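Local coordinates for protein L-threonine dehydrogenase (Flavobacterium frigidimaris, PDB 2YY7) that binds NAD and probably uses it as the oxidant in converting L-threonine to 2-amino-3-ketobutyrate, at residues A[190-195]-A[254-259]; A[131-136]-A[285-290]. All coordinates share one frame; numbering follows the deposited sequence.

Contact 1: residues A[190-195]-A[254-259]; sequences DIFYKA and NEIKKH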
loop_
_atom_site.group_PDB
_atom_site.type_symbol
_atom_site.label_atom_id
_atom_site.label_comp_id
_atom_site.label_asym_id
_atom_site.label_seq_id
_atom_site.Cartn_x
_atom_site.Cartn_y
_atom_site.Cartn_z
ATOM N N ASP A 190 -5.167 -20.140 21.914
ATOM C CA ASP A 190 -6.365 -20.441 22.694
ATOM C C ASP A 190 -6.592 -21.944 22.876
ATOM O O ASP A 190 -6.939 -22.403 23.966
ATOM C CB ASP A 190 -7.589 -19.824 22.019
ATOM C CG ASP A 190 -7.600 -18.310 22.096
ATOM O OD1 ASP A 190 -8.459 -17.694 21.428
ATOM O OD2 ASP A 190 -6.760 -17.740 22.821
ATOM N N ILE A 191 -6.395 -22.702 21.803
ATOM C CA ILE A 191 -6.593 -24.146 21.827
ATOM C C ILE A 191 -5.811 -24.803 22.960
ATOM O O ILE A 191 -6.255 -25.797 23.530
ATOM C CB ILE A 191 -6.183 -24.775 20.474
ATOM C CG1 ILE A 191 -6.640 -26.234 20.410
ATOM C CG2 ILE A 191 -4.677 -24.668 20.284
ATOM C CD1 ILE A 191 -6.421 -26.876 19.048
ATOM N N PHE A 192 -4.647 -24.251 23.288
ATOM C CA PHE A 192 -3.841 -24.803 24.372
ATOM C C PHE A 192 -4.465 -24.493 25.732
ATOM O O PHE A 192 -4.563 -25.369 26.588
ATOM C CB PHE A 192 -2.406 -24.257 24.302
ATOM C CG PHE A 192 -1.533 -24.962 23.286
ATOM C CD1 PHE A 192 -0.973 -26.204 23.571
ATOM C CD2 PHE A 192 -1.284 -24.389 22.039
ATOM C CE1 PHE A 192 -0.175 -26.868 22.630
ATOM C CE2 PHE A 192 -0.491 -25.044 21.092
ATOM C CZ PHE A 192 0.064 -26.285 21.390
ATOM N N TYR A 193 -4.905 -23.255 25.933
ATOM C CA TYR A 193 -5.512 -22.889 27.207
ATOM C C TYR A 193 -6.809 -23.644 27.484
ATOM O O TYR A 193 -7.050 -24.077 28.615
ATOM C CB TYR A 193 -5.765 -21.378 27.273
ATOM C CG TYR A 193 -4.499 -20.571 27.465
ATOM C CD1 TYR A 193 -3.714 -20.191 26.378
ATOM C CD2 TYR A 193 -4.056 -20.233 28.744
ATOM C CE1 TYR A 193 -2.516 -19.493 26.560
ATOM C CE2 TYR A 193 -2.862 -19.541 28.936
ATOM C CZ TYR A 193 -2.097 -19.176 27.841
ATOM O OH TYR A 193 -0.906 -18.512 28.031
ATOM N N LYS A 194 -7.637 -23.808 26.455
ATOM C CA LYS A 194 -8.910 -24.508 26.603
ATOM C C LYS A 194 -8.727 -26.022 26.701
ATOM O O LYS A 194 -9.491 -26.697 27.387
ATOM C CB LYS A 194 -9.844 -24.183 25.433
ATOM C CG LYS A 194 -10.179 -22.710 25.282
ATOM C CD LYS A 194 -10.869 -22.156 26.512
ATOM C CE LYS A 194 -11.183 -20.685 26.323
ATOM N NZ LYS A 194 -11.686 -20.050 27.569
ATOM N N ALA A 195 -7.722 -26.554 26.011
ATOM C CA ALA A 195 -7.453 -27.986 26.059
ATOM C C ALA A 195 -7.045 -28.363 27.478
ATOM O O ALA A 195 -7.504 -29.360 28.030
ATOM C CB ALA A 195 -6.328 -28.350 25.087
ATOM N N ASN A 254 -4.757 -32.666 16.904
ATOM C CA ASN A 254 -4.315 -34.056 16.968
ATOM C C ASN A 254 -2.995 -34.185 17.722
ATOM O O ASN A 254 -2.765 -35.170 18.423
ATOM C CB ASN A 254 -4.156 -34.648 15.561
ATOM C CG ASN A 254 -5.490 -35.000 14.918
ATOM O OD1 ASN A 254 -6.502 -35.156 15.603
ATOM N ND2 ASN A 254 -5.490 -35.149 13.595
ATOM N N GLU A 255 -2.122 -33.194 17.579
ATOM C CA GLU A 255 -0.846 -33.239 18.279
ATOM C C GLU A 255 -1.109 -33.087 19.779
ATOM O O GLU A 255 -0.469 -33.745 20.603
ATOM C CB GLU A 255 0.077 -32.118 17.794
ATOM C CG GLU A 255 1.505 -32.251 18.305
ATOM C CD GLU A 255 2.196 -33.498 17.784
ATOM O OE1 GLU A 255 3.173 -33.944 18.417
ATOM O OE2 GLU A 255 1.766 -34.030 16.738
ATOM N N ILE A 256 -2.052 -32.214 20.127
ATOM C CA ILE A 256 -2.408 -31.986 21.525
ATOM C C ILE A 256 -3.018 -33.251 22.131
ATOM O O ILE A 256 -2.800 -33.552 23.309
ATOM C CB ILE A 256 -3.417 -30.813 21.659
ATOM C CG1 ILE A 256 -2.726 -29.499 21.288
ATOM C CG2 ILE A 256 -3.970 -30.737 23.083
ATOM C CD1 ILE A 256 -3.656 -28.304 21.247
ATOM N N LYS A 257 -3.772 -33.991 21.322
ATOM C CA LYS A 257 -4.413 -35.226 21.785
ATOM C C LYS A 257 -3.412 -36.277 22.252
ATOM O O LYS A 257 -3.764 -37.173 23.016
ATOM C CB LYS A 257 -5.300 -35.818 20.689
ATOM C CG LYS A 257 -6.585 -35.045 20.466
ATOM C CD LYS A 257 -7.440 -35.669 19.377
ATOM C CE LYS A 257 -8.749 -34.907 19.220
ATOM N NZ LYS A 257 -9.549 -35.374 18.054
ATOM N N LYS A 258 -2.170 -36.170 21.787
ATOM C CA LYS A 258 -1.126 -37.106 22.188
ATOM C C LYS A 258 -0.743 -36.834 23.640
ATOM O O LYS A 258 -0.242 -37.717 24.334
ATOM C CB LYS A 258 0.110 -36.957 21.295
ATOM C CG LYS A 258 -0.127 -37.314 19.838
ATOM C CD LYS A 258 1.150 -37.166 19.028
ATOM C CE LYS A 258 0.886 -37.395 17.549
ATOM N NZ LYS A 258 2.130 -37.268 16.739
ATOM N N HIS A 259 -0.984 -35.605 24.090
ATOM C CA HIS A 259 -0.677 -35.207 25.461
ATOM C C HIS A 259 -1.932 -35.211 26.337
ATOM O O HIS A 259 -1.855 -35.445 27.543
ATOM C CB HIS A 259 -0.051 -33.810 25.490
ATOM C CG HIS A 259 1.265 -33.717 24.784
ATOM N ND1 HIS A 259 1.373 -33.634 23.411
ATOM C CD2 HIS A 259 2.532 -33.701 25.262
ATOM C CE1 HIS A 259 2.649 -33.569 23.075
ATOM N NE2 HIS A 259 3.374 -33.608 24.179
#
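I256 makes a purely apolar helix-to-helix contact, reaching from helix 249-257 to I191, F192 and A195 on helix 187-197. No hydrogen bond crosses the interface, and all four touching residues are buried. I256 suits its place because a branched isoleucine can divide its carbons among three neighbours. CG1 stands anti to the carbonyl carbon (chi1 -68°) and carries CD1 forward across the gap, while CG2, on the other branch, settles against A195 CB at 3.9 Å. CD1 lies 3.7 Å from I191 CG1 and is also met by that isoleucine's own CD1 and CG2. The same methyl sits over one face of the F192 ring in a CH-pi contact, 4.1 Å from the centroid and 14° off the normal. I256 CG1 adds a touch on F192 CE1 at 3.9 Å. The small methyl of A195 leaves room for I256 CG2 to come up against it. The nearest CA atoms, those of F192 and I256, are 7.9 Å apart. Were I256 cut back to an alanine, the F192 ring would probably lose the methyl over its face and A195 its neighbour CG2, leaving a gap between the helices. F263, just before strand 264-267, packs on I191, A195 and I256, so both helices share it. Strand 200-203 and helix 300-311 flank helix 187-197 through Y201 and M307, and E255 on helix 249-257 touches E301 and T304 of helix 300-311.

Contact 2: residues A[131-136]-A[285-290]; sequences TPQYTI and DSQARE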
loop_
_atom_site.group_PDB
_atom_site.type_symbol
_atom_site.label_atom_id
_atom_site.label_comp_id
_atom_site.label_asym_id
_atom_site.label_seq_id
_atom_site.Cartn_x
_atom_site.Cartn_y
_atom_site.Cartn_z
ATOM N N THR A 131 4.507 -19.482 -0.807
ATOM C CA THR A 131 4.434 -18.111 -1.306
ATOM C C THR A 131 5.829 -17.505 -1.428
ATOM O O THR A 131 6.598 -17.501 -0.462
ATOM C CB THR A 131 3.603 -17.232 -0.362
ATOM O OG1 THR A 131 2.323 -17.843 -0.156
ATOM C CG2 THR A 131 3.408 -15.839 -0.961
ATOM N N PRO A 132 6.172 -16.987 -2.619
ATOM C CA PRO A 132 7.479 -16.373 -2.888
ATOM C C PRO A 132 7.671 -15.033 -2.170
ATOM O O PRO A 132 6.701 -14.404 -1.748
ATOM C CB PRO A 132 7.475 -16.187 -4.408
ATOM C CG PRO A 132 6.444 -17.187 -4.898
ATOM C CD PRO A 132 5.373 -17.069 -3.853
ATOM N N GLN A 133 8.926 -14.606 -2.046
ATOM C CA GLN A 133 9.258 -13.331 -1.418
ATOM C C GLN A 133 8.664 -12.201 -2.263
ATOM O O GLN A 133 8.143 -11.218 -1.735
ATOM C CB GLN A 133 10.778 -13.160 -1.337
ATOM C CG GLN A 133 11.232 -11.731 -1.012
ATOM C CD GLN A 133 10.972 -11.338 0.429
ATOM O OE1 GLN A 133 10.573 -10.207 0.713
ATOM N NE2 GLN A 133 11.218 -12.263 1.352
ATOM N N TYR A 134 8.761 -12.349 -3.581
ATOM C CA TYR A 134 8.224 -11.365 -4.517
ATOM C C TYR A 134 7.035 -12.025 -5.208
ATOM O O TYR A 134 7.202 -12.977 -5.972
ATOM C CB TYR A 134 9.289 -10.985 -5.549
ATOM C CG TYR A 134 10.548 -10.404 -4.941
ATOM C CD1 TYR A 134 10.596 -9.077 -4.512
ATOM C CD2 TYR A 134 11.691 -11.187 -4.782
ATOM C CE1 TYR A 134 11.755 -8.544 -3.942
ATOM C CE2 TYR A 134 12.848 -10.670 -4.214
ATOM C CZ TYR A 134 12.877 -9.351 -3.798
ATOM O OH TYR A 134 14.027 -8.848 -3.240
ATOM N N THR A 135 5.837 -11.519 -4.940
ATOM C CA THR A 135 4.632 -12.099 -5.522
ATOM C C THR A 135 3.483 -11.096 -5.523
ATOM O O THR A 135 3.667 -9.924 -5.207
ATOM C CB THR A 135 4.209 -13.357 -4.713
ATOM O OG1 THR A 135 3.041 -13.943 -5.293
ATOM C CG2 THR A 135 3.905 -12.980 -3.263
ATOM N N ILE A 136 2.296 -11.567 -5.889
ATOM C CA ILE A 136 1.104 -10.730 -5.914
ATOM C C ILE A 136 0.685 -10.434 -4.474
ATOM O O ILE A 136 0.693 -11.328 -3.631
ATOM C CB ILE A 136 -0.050 -11.454 -6.646
ATOM C CG1 ILE A 136 0.314 -11.631 -8.122
ATOM C CG2 ILE A 136 -1.348 -10.680 -6.487
ATOM C CD1 ILE A 136 -0.660 -12.500 -8.900
ATOM N N ASP A 285 10.587 -18.847 2.628
ATOM C CA ASP A 285 11.470 -17.840 3.203
ATOM C C ASP A 285 12.944 -18.039 2.857
ATOM O O ASP A 285 13.814 -17.751 3.680
ATOM C CB ASP A 285 11.320 -17.825 4.723
ATOM C CG ASP A 285 11.750 -19.135 5.365
ATOM O OD1 ASP A 285 11.782 -19.197 6.608
ATOM O OD2 ASP A 285 12.053 -20.102 4.630
ATOM N N SER A 286 13.222 -18.508 1.642
ATOM C CA SER A 286 14.600 -18.751 1.204
ATOM C C SER A 286 15.538 -17.541 1.254
ATOM O O SER A 286 16.716 -17.687 1.594
ATOM C CB SER A 286 14.606 -19.332 -0.213
ATOM O OG SER A 286 14.044 -20.634 -0.224
ATOM N N GLN A 287 15.041 -16.353 0.912
ATOM C CA GLN A 287 15.896 -15.167 0.944
ATOM C C GLN A 287 16.389 -14.871 2.361
ATOM O O GLN A 287 17.532 -14.452 2.557
ATOM C CB GLN A 287 15.163 -13.938 0.391
ATOM C CG GLN A 287 15.093 -13.852 -1.135
ATOM C CD GLN A 287 13.985 -14.703 -1.740
ATOM O OE1 GLN A 287 13.739 -14.652 -2.948
ATOM N NE2 GLN A 287 13.311 -15.485 -0.905
ATOM N N ALA A 288 15.529 -15.088 3.351
ATOM C CA ALA A 288 15.914 -14.844 4.739
ATOM C C ALA A 288 17.010 -15.817 5.167
ATOM O O ALA A 288 17.998 -15.427 5.796
ATOM C CB ALA A 288 14.701 -14.989 5.652
ATOM N N ARG A 289 16.831 -17.088 4.827
ATOM C CA ARG A 289 17.810 -18.108 5.187
ATOM C C ARG A 289 19.134 -17.880 4.461
ATOM O O ARG A 289 20.205 -18.085 5.031
ATOM C CB ARG A 289 17.249 -19.502 4.869
ATOM C CG ARG A 289 15.902 -19.766 5.545
ATOM C CD ARG A 289 15.381 -21.191 5.352
ATOM N NE ARG A 289 14.060 -21.332 5.962
ATOM C CZ ARG A 289 13.788 -22.035 7.059
ATOM N NH1 ARG A 289 14.741 -22.703 7.699
ATOM N NH2 ARG A 289 12.554 -22.039 7.542
ATOM N N GLU A 290 19.056 -17.433 3.213
ATOM C CA GLU A 290 20.250 -17.183 2.410
ATOM C C GLU A 290 20.978 -15.891 2.791
ATOM O O GLU A 290 22.203 -15.883 2.928
ATOM C CB GLU A 290 19.870 -17.151 0.922
ATOM C CG GLU A 290 20.954 -16.633 -0.012
ATOM C CD GLU A 290 20.500 -16.588 -1.465
ATOM O OE1 GLU A 290 21.259 -16.077 -2.316
ATOM O OE2 GLU A 290 19.381 -17.065 -1.758
#
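R289 NE donates a nearly straight bond (175°) to D285 OD2 at 2.7 Å, at the head of the helix whose Q287 packs on Q133. OD2 lies in the guanidinium plane at its edge, but the bond reaches it on the syn side, tilted 34° out of the carboxylate plane. D285 OD1 takes a bond from the backbone N of A243 and a weak one from R289 NH2, so the buried acid is held at both oxygens. D285 sits at the N-cap position, but its side chain makes no capping bond and turns instead to R289 and A243. Q287 bends at chi2 (81°), which lays the face of its amide over Q133 CB, with CD 3.6 Å and NE2 3.5 Å from that carbon. A glutamine suits this partly exposed place, because its flexible stem carries a flat amide that can lie against a methylene. Q133 CG rests over one face of the neighbouring Y134 ring, whose side chain also packs on E138 of the second subunit. The Q133 carbonyl is bonded by R169 of strand 164-174. Here a late helix packs on the long loop inside a beta-alpha-beta crossover of the Rossmann fold, before helix 142-161, which carries the NAD-binding K147.

From the N terminus, the chain first builds the early strands and helices of the NAD-binding Rossmann domain, then reaches 131-136, where contact 2 begins. Helix 142-161 and strand 164-174 follow, and helix 187-197 supplies the first half of contact 1. Contact 1 closes its loop at 254-259, after 58 intervening residues; contact 2 closes only at 285-290, after 148, so the loop of contact 1 is nested wholly within that of contact 2. Their centres lie 31 Å apart and their nearest atoms about 18 Å, with no touch. Contact 1 joins two helices near helix 300-311, whereas contact 2 returns the late chain to the Rossmann part, near the second subunit.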